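Class B carbapenemase GOB-18 (Elizabethkingia meningoseptica, PDB 5K0W) is a dizinc metallo-beta-lactamase of subclass B3 that probably hydrolyses the beta-lactam ring of carbapenems and related antibiotics. Local coordinates at residues 76-81 and 111-116. Residues are numbered along the deposited sequence; the frame is centred on the assembly and turned at random.
Sequences IIKANI and KTETAA
Lys78 and Glu113 reach for each other from two neighbouring helices and meet in a salt bridge, with Lys78 NZ 3.2 Å from Glu113 OE1. The two side chains run at about a right angle to one another. Glu113 is extended beyond CG (chi2 -176°) and holds its carboxylate well out from its helix. Lys78 sets off toward the other helix too, but a bend at chi3 (70°) turns CE and NZ aside, and CE comes within 3.6 Å of Glu113 OE1. The ammonium group approaches OE1 on its syn side, 16° out of the carboxylate plane. It does not straddle the two oxygens evenly: Glu113 OE2 stays 3.9 Å from Lys78 NZ, and a single hydrogen bond carries the pairing. With the CA atoms of Lys78 and Glu113 10.7 Å apart, the helix backbones do not pack here; the long side chains bridge the gap at the partly exposed surface. Both also touch Tyr88, in the loop before strand 91-95. This surface link, away from the zinc site, joins helices 73-83 and 107-114 on the same side of the seven-stranded sheet; Ile81 packs the first helix on Ile91 of strand 91-95.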
ATOM      1  N   ILE A  76      -7.286  -5.687  14.489  1.00 28.03           N
ATOM      2  CA  ILE A  76      -6.237  -4.707  14.812  1.00 27.11           C
ATOM      3  C   ILE A  76      -6.522  -3.333  14.191  1.00 29.43           C
ATOM      4  O   ILE A  76      -6.501  -2.339  14.911  1.00 30.02           O
ATOM      5  CB  ILE A  76      -4.815  -5.224  14.449  1.00 30.53           C
ATOM      6  CG1 ILE A  76      -4.430  -6.464  15.291  1.00 31.22           C
ATOM      7  CG2 ILE A  76      -3.755  -4.096  14.602  1.00 32.03           C
ATOM      8  CD1 ILE A  76      -3.192  -7.239  14.787  1.00 41.31           C
ATOM      9  N   ILE A  77      -6.766  -3.275  12.862  1.00 23.74           N
ATOM     10  CA  ILE A  77      -7.037  -2.016  12.152  1.00 21.61           C
ATOM     11  C   ILE A  77      -8.302  -1.384  12.678  1.00 25.18           C
ATOM     12  O   ILE A  77      -8.308  -0.187  12.957  1.00 26.04           O
ATOM     13  CB  ILE A  77      -6.979  -2.157  10.605  1.00 23.19           C
ATOM     14  CG1 ILE A  77      -5.555  -2.551  10.177  1.00 21.99           C
ATOM     15  CG2 ILE A  77      -7.413  -0.856   9.886  1.00 23.63           C
ATOM     16  CD1 ILE A  77      -5.459  -3.312   8.966  1.00 24.14           C
ATOM     17  N   LYS A  78      -9.339  -2.199  12.893  1.00 21.98           N
ATOM     18  CA  LYS A  78     -10.622  -1.754  13.439  1.00 21.87           C
ATOM     19  C   LYS A  78     -10.429  -1.131  14.816  1.00 24.36           C
ATOM     20  O   LYS A  78     -10.956  -0.050  15.061  1.00 24.79           O
ATOM     21  CB  LYS A  78     -11.612  -2.917  13.486  1.00 23.82           C
ATOM     22  CG  LYS A  78     -12.794  -2.715  12.550  1.00 29.02           C
ATOM     23  CD  LYS A  78     -13.463  -4.012  12.170  1.00 31.68           C
ATOM     24  CE  LYS A  78     -14.222  -4.702  13.274  1.00 36.45           C
ATOM     25  NZ  LYS A  78     -14.415  -6.149  12.982  1.00 44.58           N
ATOM     26  N   ALA A  79      -9.601  -1.764  15.663  1.00 20.71           N
ATOM     27  CA  ALA A  79      -9.280  -1.320  17.023  1.00 21.14           C
ATOM     28  C   ALA A  79      -8.464  -0.026  17.006  1.00 26.48           C
ATOM     29  O   ALA A  79      -8.718   0.864  17.831  1.00 27.63           O
ATOM     30  CB  ALA A  79      -8.520  -2.408  17.764  1.00 21.80           C
ATOM     31  N   ASN A  80      -7.491   0.070  16.071  1.00 21.50           N
ATOM     32  CA  ASN A  80      -6.624   1.237  15.877  1.00 20.74           C
ATOM     33  C   ASN A  80      -7.459   2.449  15.442  1.00 24.71           C
ATOM     34  O   ASN A  80      -7.262   3.543  15.982  1.00 24.75           O
ATOM     35  CB  ASN A  80      -5.517   0.941  14.851  1.00 17.83           C
ATOM     36  CG  ASN A  80      -4.371   0.079  15.350  1.00 33.35           C
ATOM     37  OD1 ASN A  80      -4.241  -0.218  16.538  1.00 20.03           O
ATOM     38  ND2 ASN A  80      -3.484  -0.324  14.442  1.00 25.48           N
ATOM     39  N   ILE A  81      -8.420   2.243  14.503  1.00 19.83           N
ATOM     40  CA  ILE A  81      -9.317   3.301  14.026  1.00 19.28           C
ATOM     41  C   ILE A  81     -10.116   3.874  15.203  1.00 26.69           C
ATOM     42  O   ILE A  81     -10.127   5.094  15.370  1.00 26.99           O
ATOM     43  CB  ILE A  81     -10.188   2.860  12.820  1.00 21.33           C
ATOM     44  CG1 ILE A  81      -9.287   2.613  11.571  1.00 21.40           C
ATOM     45  CG2 ILE A  81     -11.282   3.911  12.525  1.00 22.11           C
ATOM     46  CD1 ILE A  81      -9.932   1.921  10.358  1.00 24.71           C
ATOM     47  N   LYS A 111     -14.929  -4.394   3.095  1.00 28.57           N
ATOM     48  CA  LYS A 111     -15.973  -4.137   2.095  1.00 28.76           C
ATOM     49  C   LYS A 111     -17.371  -4.569   2.543  1.00 32.77           C
ATOM     50  O   LYS A 111     -18.315  -3.805   2.343  1.00 32.60           O
ATOM     51  CB  LYS A 111     -15.616  -4.726   0.728  1.00 30.67           C
ATOM     52  CG  LYS A 111     -16.153  -3.883  -0.421  1.00 38.34           C
ATOM     53  CD  LYS A 111     -16.108  -4.637  -1.727  1.00 43.43           C
ATOM     54  CE  LYS A 111     -17.121  -4.122  -2.713  1.00 46.12           C
ATOM     55  NZ  LYS A 111     -17.251  -5.023  -3.889  1.00 47.24           N
ATOM     56  N   THR A 112     -17.493  -5.761   3.177  1.00 29.31           N
ATOM     57  CA  THR A 112     -18.779  -6.284   3.654  1.00 29.96           C
ATOM     58  C   THR A 112     -19.291  -5.555   4.904  1.00 35.93           C
ATOM     59  O   THR A 112     -20.463  -5.179   4.953  1.00 36.70           O
ATOM     60  CB  THR A 112     -18.810  -7.842   3.796  1.00 39.06           C
ATOM     61  OG1 THR A 112     -17.994  -8.288   4.872  1.00 35.61           O
ATOM     62  CG2 THR A 112     -18.420  -8.570   2.524  1.00 40.85           C
ATOM     63  N   GLU A 113     -18.424  -5.346   5.898  1.00 32.60           N
ATOM     64  CA  GLU A 113     -18.793  -4.710   7.162  1.00 32.94           C
ATOM     65  C   GLU A 113     -19.070  -3.214   7.106  1.00 39.22           C
ATOM     66  O   GLU A 113     -19.743  -2.699   8.005  1.00 39.64           O
ATOM     67  CB  GLU A 113     -17.764  -5.028   8.259  1.00 34.25           C
ATOM     68  CG  GLU A 113     -18.164  -6.216   9.110  1.00 47.17           C
ATOM     69  CD  GLU A 113     -17.247  -6.544  10.271  1.00 70.01           C
ATOM     70  OE1 GLU A 113     -16.883  -5.616  11.033  1.00 53.44           O
ATOM     71  OE2 GLU A 113     -16.926  -7.743  10.443  1.00 69.63           O
ATOM     72  N   THR A 114     -18.559  -2.516   6.073  1.00 36.15           N
ATOM     73  CA  THR A 114     -18.715  -1.060   5.945  1.00 35.99           C
ATOM     74  C   THR A 114     -19.496  -0.590   4.715  1.00 40.63           C
ATOM     75  O   THR A 114     -19.894   0.574   4.681  1.00 41.41           O
ATOM     76  CB  THR A 114     -17.340  -0.352   5.958  1.00 38.49           C
ATOM     77  OG1 THR A 114     -16.630  -0.630   4.748  1.00 34.19           O
ATOM     78  CG2 THR A 114     -16.495  -0.722   7.151  1.00 36.96           C
ATOM     79  N   ALA A 115     -19.669  -1.454   3.691  1.00 36.27           N
ATOM     80  CA  ALA A 115     -20.302  -1.091   2.411  1.00 36.01           C
ATOM     81  C   ALA A 115     -19.599   0.153   1.766  1.00 37.67           C
ATOM     82  O   ALA A 115     -20.236   1.095   1.276  1.00 38.02           O
ATOM     83  CB  ALA A 115     -21.809  -0.882   2.570  1.00 37.02           C
ATOM     84  N   ALA A 116     -18.258   0.134   1.829  1.00 30.98           N
ATOM     85  CA  ALA A 116     -17.379   1.127   1.251  1.00 29.82           C
ATOM     86  C   ALA A 116     -17.169   0.702  -0.182  1.00 34.76           C
ATOM     87  O   ALA A 116     -17.366  -0.473  -0.505  1.00 35.35           O
ATOM     88  CB  ALA A 116     -16.043   1.116   1.974  1.00 30.17           C
TER